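Local coordinates for protein S-adenosylmethionine:2-demethylmenaquinone methyltransferase (Geobacillus kaustophilus, PDB 2PCN) that is of unknown function but belongs to the RraA-like family of compact alpha/beta proteins and assembles from three copies of the chain, at residues M1-L6 with G148-N153; L45-L50 with A77-E82; L59-K64 with V69-D74. All blocks are in the same frame, centred on the assembly; numbering follows the deposited sequence.

How the contacts relate
From the N terminus, residues 1-6 begin helix 3-10, and contact 1 joins them to strand 148-152 near the far end of the chain, closing a loop that takes in almost the whole fold. Both other contacts fall within that loop. Contact 2 pairs helix 44-52 with helix 74-82, and contact 3, between 59-64 and 69-74, lies within the span that contact 2 closes; no two loops cross. Contacts 2 and 3 touch, Leu50 packing on Leu59 and Leu72, so helix 44-52 joins the helix pair to strands 58-62 and 70-72. Contact 1 lies across the chain's centre from both, about 22 Å centre to centre from contact 3, and reaches the same large sheet as contact 3.

Contact 1. Residues M1-L6 with G148-N153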
loop_
_atom_site.group_PDB
_atom_site.type_symbol
_atom_site.label_atom_id
_atom_site.label_comp_id
_atom_site.label_asym_id
_atom_site.label_seq_id
_atom_site.Cartn_x
_atom_site.Cartn_y
_atom_site.Cartn_z
ATOM N N MET A 1 14.120 14.871 -13.814
ATOM C CA MET A 1 13.520 13.505 -13.801
ATOM C C MET A 1 12.407 13.338 -12.772
ATOM O O MET A 1 11.617 12.396 -12.853
ATOM C CB MET A 1 14.616 12.456 -13.579
ATOM C CG MET A 1 15.727 12.879 -12.622
ATOM S SD MET A 1 17.254 11.928 -12.867
ATOM C CE MET A 1 17.269 10.872 -11.414
ATOM N N LYS A 2 12.349 14.248 -11.804
ATOM C CA LYS A 2 11.310 14.202 -10.781
ATOM C C LYS A 2 10.015 14.710 -11.396
ATOM O O LYS A 2 10.008 15.744 -12.065
ATOM C CB LYS A 2 11.679 15.093 -9.590
ATOM C CG LYS A 2 12.767 14.530 -8.691
ATOM C CD LYS A 2 13.162 15.520 -7.598
ATOM C CE LYS A 2 11.947 16.067 -6.845
ATOM N NZ LYS A 2 11.132 15.000 -6.190
ATOM N N THR A 3 8.919 13.993 -11.177
ATOM C CA THR A 3 7.640 14.422 -11.722
ATOM C C THR A 3 7.224 15.745 -11.092
ATOM O O THR A 3 6.541 16.549 -11.719
ATOM C CB THR A 3 6.536 13.372 -11.476
ATOM O OG1 THR A 3 6.480 13.043 -10.080
ATOM C CG2 THR A 3 6.821 12.113 -12.286
ATOM N N ALA A 4 7.650 15.972 -9.853
ATOM C CA ALA A 4 7.321 17.208 -9.154
ATOM C C ALA A 4 7.944 18.398 -9.877
ATOM O O ALA A 4 7.290 19.424 -10.070
ATOM C CB ALA A 4 7.822 17.145 -7.716
ATOM N N ASP A 5 9.205 18.257 -10.281
ATOM C CA ASP A 5 9.896 19.334 -10.987
ATOM C C ASP A 5 9.314 19.559 -12.377
ATOM O O ASP A 5 9.200 20.699 -12.830
ATOM C CB ASP A 5 11.395 19.037 -11.105
ATOM C CG ASP A 5 12.106 19.076 -9.766
ATOM O OD1 ASP A 5 11.675 19.849 -8.886
ATOM O OD2 ASP A 5 13.106 18.350 -9.598
ATOM N N LEU A 6 8.949 18.473 -13.051
ATOM C CA LEU A 6 8.368 18.567 -14.388
ATOM C C LEU A 6 7.027 19.291 -14.348
ATOM O O LEU A 6 6.707 20.070 -15.248
ATOM C CB LEU A 6 8.194 17.169 -14.983
ATOM C CG LEU A 6 9.514 16.451 -15.265
ATOM C CD1 LEU A 6 9.250 15.006 -15.672
ATOM C CD2 LEU A 6 10.268 17.203 -16.362
ATOM N N GLY A 148 4.355 10.069 -8.806
ATOM C CA GLY A 148 3.305 9.901 -9.792
ATOM C C GLY A 148 3.813 9.653 -11.195
ATOM O O GLY A 148 4.973 9.292 -11.397
ATOM N N VAL A 149 2.929 9.853 -12.167
ATOM C CA VAL A 149 3.254 9.648 -13.571
ATOM C C VAL A 149 2.676 10.786 -14.406
ATOM O O VAL A 149 1.496 11.109 -14.294
ATOM C CB VAL A 149 2.661 8.315 -14.078
ATOM C CG1 VAL A 149 2.983 8.128 -15.557
ATOM C CG2 VAL A 149 3.205 7.153 -13.250
ATOM N N VAL A 150 3.516 11.391 -15.240
ATOM C CA VAL A 150 3.086 12.485 -16.096
ATOM C C VAL A 150 3.488 12.207 -17.539
ATOM O O VAL A 150 4.523 11.591 -17.799
ATOM C CB VAL A 150 3.688 13.832 -15.637
ATOM C CG1 VAL A 150 3.264 14.113 -14.200
ATOM C CG2 VAL A 150 5.205 13.808 -15.755
ATOM N N VAL A 151 2.659 12.666 -18.470
ATOM C CA VAL A 151 2.896 12.442 -19.890
ATOM C C VAL A 151 2.970 13.737 -20.693
ATOM O O VAL A 151 2.115 14.610 -20.557
ATOM C CB VAL A 151 1.774 11.569 -20.488
ATOM C CG1 VAL A 151 2.010 11.354 -21.972
ATOM C CG2 VAL A 151 1.706 10.239 -19.751
ATOM N N ALA A 152 3.995 13.848 -21.533
ATOM C CA ALA A 152 4.177 15.019 -22.390
ATOM C C ALA A 152 4.133 14.531 -23.838
ATOM O O ALA A 152 4.406 13.363 -24.109
ATOM C CB ALA A 152 5.517 15.686 -22.096
ATOM N N ASN A 153 3.789 15.413 -24.770
ATOM C CA ASN A 153 3.717 15.009 -26.169
ATOM C C ASN A 153 5.071 15.014 -26.869
ATOM O O ASN A 153 5.154 14.797 -28.079
ATOM C CB ASN A 153 2.726 15.894 -26.927
ATOM C CG ASN A 153 1.282 15.588 -26.570
ATOM O OD1 ASN A 153 0.357 16.223 -27.077
ATOM N ND2 ASN A 153 1.082 14.605 -25.695
#
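Thr3, in the first turn of helix 3-10, sets its methyl CG2 against the backbone of Gly148, 3.5 Å from Gly148 O, and this is the tight part of the contact. The same methyl reaches Val150 CG2 at 4.2 Å, and one turn on Leu6 brings CD1 to that valine methyl from the same face of the helix, also at 4.2 Å. Val150 CG2 thus serves both helix residues. Pro114 of the second subunit covers this tight part, packing on both Thr3 and Val150. The torsion of Thr3 (chi1 53°) sets OG1 between its backbone N and carbonyl carbon, where it hydrogen-bonds to Asp145 OD1. Gly148 N donates to the same oxygen, so one carboxylate atom links the helix start to the strand. Gly148 suits its place because, at its backbone angles (phi 164°, psi -163°), a CB would press on the preceding carbonyl O.

On the looser side of the helix start, Lys2 occupies the N-cap position and is partly exposed. Its NZ makes salt bridges to Asp96 and Glu99 of the second subunit.

Across the two segments the chemistry is apolar, methyl against methyl and carbonyl. Asp145 supplies the polar link within the chain, while Lys2 and the proline contact tie the helix start to the second subunit, consistent with a seat shared by sheet and neighbour.

Contact 2. Residues L45-L50 with A77-E82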
loop_
_atom_site.group_PDB
_atom_site.type_symbol
_atom_site.label_atom_id
_atom_site.label_comp_id
_atom_site.label_asym_id
_atom_site.label_seq_id
_atom_site.Cartn_x
_atom_site.Cartn_y
_atom_site.Cartn_z
ATOM N N LEU A 45 0.580 -9.864 -27.141
ATOM C CA LEU A 45 1.044 -8.625 -27.745
ATOM C C LEU A 45 1.955 -7.847 -26.806
ATOM O O LEU A 45 2.765 -7.037 -27.253
ATOM C CB LEU A 45 -0.146 -7.767 -28.173
ATOM C CG LEU A 45 -0.916 -8.406 -29.334
ATOM C CD1 LEU A 45 -2.138 -7.565 -29.669
ATOM C CD2 LEU A 45 0.009 -8.531 -30.544
ATOM N N VAL A 46 1.821 -8.086 -25.505
ATOM C CA VAL A 46 2.689 -7.417 -24.539
ATOM C C VAL A 46 4.080 -8.003 -24.760
ATOM O O VAL A 46 5.073 -7.280 -24.816
ATOM C CB VAL A 46 2.252 -7.688 -23.081
ATOM C CG1 VAL A 46 3.237 -7.042 -22.115
ATOM C CG2 VAL A 46 0.851 -7.141 -22.849
ATOM N N ARG A 47 4.143 -9.324 -24.902
ATOM C CA ARG A 47 5.421 -9.984 -25.128
ATOM C C ARG A 47 6.055 -9.552 -26.444
ATOM O O ARG A 47 7.235 -9.217 -26.487
ATOM C CB ARG A 47 5.257 -11.505 -25.119
ATOM C CG ARG A 47 6.533 -12.235 -25.514
ATOM C CD ARG A 47 6.558 -13.658 -24.999
ATOM N NE ARG A 47 7.894 -14.232 -25.139
ATOM C CZ ARG A 47 8.374 -15.212 -24.379
ATOM N NH1 ARG A 47 7.626 -15.736 -23.416
ATOM N NH2 ARG A 47 9.606 -15.662 -24.579
ATOM N N GLU A 48 5.278 -9.555 -27.520
ATOM C CA GLU A 48 5.820 -9.172 -28.819
ATOM C C GLU A 48 6.353 -7.742 -28.801
ATOM O O GLU A 48 7.377 -7.445 -29.424
ATOM C CB GLU A 48 4.757 -9.336 -29.907
ATOM C CG GLU A 48 4.120 -10.717 -29.905
ATOM C CD GLU A 48 3.400 -11.037 -31.198
ATOM O OE1 GLU A 48 2.667 -10.160 -31.704
ATOM O OE2 GLU A 48 3.564 -12.169 -31.703
ATOM N N ALA A 49 5.664 -6.858 -28.083
ATOM C CA ALA A 49 6.095 -5.471 -27.978
ATOM C C ALA A 49 7.441 -5.404 -27.254
ATOM O O ALA A 49 8.381 -4.751 -27.719
ATOM C CB ALA A 49 5.046 -4.648 -27.219
ATOM N N LEU A 50 7.537 -6.088 -26.120
ATOM C CA LEU A 50 8.775 -6.088 -25.345
ATOM C C LEU A 50 9.954 -6.648 -26.129
ATOM O O LEU A 50 11.102 -6.290 -25.873
ATOM C CB LEU A 50 8.601 -6.897 -24.056
ATOM C CG LEU A 50 7.660 -6.304 -23.010
ATOM C CD1 LEU A 50 7.500 -7.282 -21.852
ATOM C CD2 LEU A 50 8.218 -4.971 -22.525
ATOM N N ALA A 77 9.740 -9.445 -17.914
ATOM C CA ALA A 77 10.504 -8.360 -17.304
ATOM C C ALA A 77 11.975 -8.564 -17.669
ATOM O O ALA A 77 12.714 -7.609 -17.899
ATOM C CB ALA A 77 10.329 -8.370 -15.788
ATOM N N GLN A 78 12.387 -9.824 -17.728
ATOM C CA GLN A 78 13.761 -10.164 -18.079
ATOM C C GLN A 78 14.055 -9.691 -19.503
ATOM O O GLN A 78 15.130 -9.155 -19.782
ATOM C CB GLN A 78 13.951 -11.674 -17.972
ATOM C CG GLN A 78 15.359 -12.162 -18.232
ATOM C CD GLN A 78 15.495 -13.645 -17.952
ATOM O OE1 GLN A 78 14.885 -14.472 -18.626
ATOM N NE2 GLN A 78 16.286 -13.985 -16.944
ATOM N N ILE A 79 13.098 -9.893 -20.404
ATOM C CA ILE A 79 13.270 -9.460 -21.787
ATOM C C ILE A 79 13.457 -7.947 -21.790
ATOM O O ILE A 79 14.325 -7.416 -22.486
ATOM C CB ILE A 79 12.035 -9.820 -22.654
ATOM C CG1 ILE A 79 11.888 -11.339 -22.755
ATOM C CG2 ILE A 79 12.171 -9.205 -24.044
ATOM C CD1 ILE A 79 10.642 -11.780 -23.485
ATOM N N ALA A 80 12.644 -7.253 -20.997
ATOM C CA ALA A 80 12.734 -5.802 -20.915
ATOM C C ALA A 80 14.132 -5.372 -20.467
ATOM O O ALA A 80 14.662 -4.371 -20.951
ATOM C CB ALA A 80 11.678 -5.261 -19.954
ATOM N N CYS A 81 14.727 -6.122 -19.546
ATOM C CA CYS A 81 16.071 -5.803 -19.069
ATOM C C CYS A 81 17.119 -6.102 -20.137
ATOM O O CYS A 81 18.025 -5.305 -20.370
ATOM C CB CYS A 81 16.410 -6.606 -17.813
ATOM S SG CYS A 81 15.509 -6.096 -16.343
ATOM N N GLU A 82 16.987 -7.256 -20.781
ATOM C CA GLU A 82 17.933 -7.667 -21.811
ATOM C C GLU A 82 17.953 -6.729 -23.017
ATOM O O GLU A 82 18.997 -6.548 -23.647
ATOM C CB GLU A 82 17.613 -9.089 -22.283
ATOM C CG GLU A 82 17.536 -10.104 -21.160
ATOM C CD GLU A 82 17.183 -11.497 -21.646
ATOM O OE1 GLU A 82 16.427 -11.611 -22.633
ATOM O OE2 GLU A 82 17.646 -12.478 -21.029
#
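Arg47 and Ile79 cross at about a right angle: the arginine chain, extended from CG to NE, carries its guanidinium past the tip of the isoleucine, and Ile79 CD1 lies over one face of that group, 4.0 Å from Arg47 NE. Ile79 divides its two branches between two partners. With CG1 beside the backbone N (chi1 -65°), CG2 stands anti to that N and comes to 3.6 Å from Leu50 O and 4.3 Å from Leu50 CB. Leu50, pointing toward the other helix, turns its CD2 instead to Ala80 CB, also at 4.3 Å. The small alanine methyl suits the place where the backbones come closest, the CA atoms of Leu50 and Ala80 being 5.9 Å apart.

The helix segments run nearly parallel, at 15°, with axes 9.8 Å apart. Leu50 also packs on Leu59 of strand 58-62, linking helix 44-52 to the sheet.

Arg47 NE is held by a salt bridge to Glu51 in its own helix, and Leu50 O accepts from Arg83 NH1. With these two polar atoms bonded to residues beyond the segments, the contact itself is one of van der Waals forces: aliphatic groups against each other, against a carbonyl and against a guanidinium face.

Contact 3. Residues L59-K64 with V69-D74; sequences LVVDGK and VALLGD
Leu71 CD1 is the whole point of contact on its side: it lies 3.7 Å from Gly63 CA and 4.1 Å from Val61 CG1. The leucine has CG anti to its carbonyl carbon (chi1 -66°), which carries the branch across to the strand, and its chain meets that of Val61 at a slant. Glycine suits position 63 because a CB there would point toward Leu71 and clash with its CD1; its absence lets a methyl rest on the backbone itself. Val61, a beta-branched residue well suited to a strand, offers the methyl that stands anti to its backbone N.

The next shell fixes the turn that holds Gly63. Asp62 OD1 accepts from Lys64 N at 2.9 Å, with an N-H...O angle of 154°, the donor meeting the oxygen from above the carboxylate plane, 40° out of it. Two residues apart in sequence, the Asp62 carboxylate and Lys64 N thus form an Asx turn after Val61. Lys64 folds back so that NZ bonds weakly to Asp62 O at 3.1 Å, while its salt bridge to Asp38 and a hydrogen bond to Val39 O hold the ammonium near the end of strand 30-38. On the other side, Leu71 O accepts from Asn43 ND2, fixing the backbone where the chain turns a corner. Val46 of helix 44-52 covers Val61, and that helix also packs on Leu72 through Leu50.

Further out, Gly73 occupies the N-cap position of helix 74-82, and Asp74 N bonds to Asp96 OD2. Strand 58-62 lies parallel between 30-38 and 87-90 with helix 44-52 packed on it, as in the swivelling beta/beta/alpha fold of RraA-like proteins.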
loop_
_atom_site.group_PDB
_atom_site.type_symbol
_atom_site.label_atom_id
_atom_site.label_comp_id
_atom_site.label_asym_id
_atom_site.label_seq_id
_atom_site.Cartn_x
_atom_site.Cartn_y
_atom_site.Cartn_z
ATOM N N LEU A 59 6.963 0.844 -22.093
ATOM C CA LEU A 59 5.766 0.216 -22.635
ATOM C C LEU A 59 4.584 0.497 -21.719
ATOM O O LEU A 59 4.643 0.222 -20.521
ATOM C CB LEU A 59 5.961 -1.298 -22.760
ATOM C CG LEU A 59 4.794 -2.026 -23.438
ATOM C CD1 LEU A 59 4.778 -1.682 -24.919
ATOM C CD2 LEU A 59 4.931 -3.523 -23.254
ATOM N N VAL A 60 3.520 1.063 -22.279
ATOM C CA VAL A 60 2.318 1.353 -21.513
ATOM C C VAL A 60 1.270 0.354 -21.980
ATOM O O VAL A 60 0.944 0.294 -23.169
ATOM C CB VAL A 60 1.815 2.794 -21.768
ATOM C CG1 VAL A 60 0.567 3.067 -20.940
ATOM C CG2 VAL A 60 2.912 3.789 -21.410
ATOM N N VAL A 61 0.759 -0.434 -21.041
ATOM C CA VAL A 61 -0.232 -1.456 -21.354
ATOM C C VAL A 61 -1.579 -1.210 -20.679
ATOM O O VAL A 61 -1.664 -1.135 -19.453
ATOM C CB VAL A 61 0.273 -2.850 -20.919
ATOM C CG1 VAL A 61 -0.789 -3.903 -21.193
ATOM C CG2 VAL A 61 1.567 -3.182 -21.649
ATOM N N ASP A 62 -2.631 -1.069 -21.478
ATOM C CA ASP A 62 -3.953 -0.875 -20.905
ATOM C C ASP A 62 -4.634 -2.235 -20.839
ATOM O O ASP A 62 -5.101 -2.757 -21.852
ATOM C CB ASP A 62 -4.798 0.081 -21.748
ATOM C CG ASP A 62 -6.166 0.329 -21.134
ATOM O OD1 ASP A 62 -6.424 -0.210 -20.037
ATOM O OD2 ASP A 62 -6.981 1.057 -21.738
ATOM N N GLY A 63 -4.665 -2.810 -19.644
ATOM C CA GLY A 63 -5.292 -4.105 -19.449
ATOM C C GLY A 63 -6.684 -3.956 -18.868
ATOM O O GLY A 63 -7.246 -4.903 -18.316
ATOM N N LYS A 64 -7.237 -2.755 -18.991
ATOM C CA LYS A 64 -8.578 -2.461 -18.498
ATOM C C LYS A 64 -8.691 -2.555 -16.986
ATOM O O LYS A 64 -9.796 -2.607 -16.444
ATOM C CB LYS A 64 -9.591 -3.409 -19.148
ATOM C CG LYS A 64 -9.507 -3.442 -20.671
ATOM C CD LYS A 64 -9.668 -2.048 -21.255
ATOM C CE LYS A 64 -9.388 -2.025 -22.749
ATOM N NZ LYS A 64 -7.980 -2.395 -23.065
ATOM N N VAL A 69 -6.087 -11.644 -14.017
ATOM C CA VAL A 69 -4.858 -12.262 -14.504
ATOM C C VAL A 69 -3.702 -11.273 -14.487
ATOM O O VAL A 69 -3.904 -10.061 -14.418
ATOM C CB VAL A 69 -4.994 -12.785 -15.964
ATOM C CG1 VAL A 69 -6.101 -13.826 -16.054
ATOM C CG2 VAL A 69 -5.265 -11.626 -16.911
ATOM N N ALA A 70 -2.489 -11.807 -14.551
ATOM C CA ALA A 70 -1.291 -10.985 -14.587
ATOM C C ALA A 70 -0.959 -10.787 -16.066
ATOM O O ALA A 70 -1.203 -11.677 -16.882
ATOM C CB ALA A 70 -0.150 -11.699 -13.879
ATOM N N LEU A 71 -0.416 -9.628 -16.422
ATOM C CA LEU A 71 -0.069 -9.371 -17.822
ATOM C C LEU A 71 1.444 -9.388 -18.035
ATOM O O LEU A 71 1.932 -9.390 -19.168
ATOM C CB LEU A 71 -0.646 -8.023 -18.271
ATOM C CG LEU A 71 -2.178 -7.944 -18.333
ATOM C CD1 LEU A 71 -2.607 -6.528 -18.676
ATOM C CD2 LEU A 71 -2.706 -8.921 -19.377
ATOM N N LEU A 72 2.185 -9.406 -16.935
ATOM C CA LEU A 72 3.638 -9.426 -17.014
ATOM C C LEU A 72 4.221 -10.192 -15.837
ATOM O O LEU A 72 3.752 -10.056 -14.699
ATOM C CB LEU A 72 4.181 -7.993 -17.043
ATOM C CG LEU A 72 5.702 -7.820 -17.106
ATOM C CD1 LEU A 72 6.073 -6.873 -18.235
ATOM C CD2 LEU A 72 6.204 -7.294 -15.780
ATOM N N GLY A 73 5.231 -11.008 -16.135
ATOM C CA GLY A 73 5.903 -11.805 -15.126
ATOM C C GLY A 73 7.407 -11.632 -15.242
ATOM O O GLY A 73 7.872 -10.768 -15.982
ATOM N N ASP A 74 8.179 -12.460 -14.545
ATOM C CA ASP A 74 9.628 -12.309 -14.587
ATOM C C ASP A 74 10.258 -12.591 -15.951
ATOM O O ASP A 74 11.263 -11.975 -16.301
ATOM C CB ASP A 74 10.290 -13.162 -13.497
ATOM C CG ASP A 74 10.236 -14.642 -13.791
ATOM O OD1 ASP A 74 9.163 -15.134 -14.191
ATOM O OD2 ASP A 74 11.273 -15.316 -13.609
#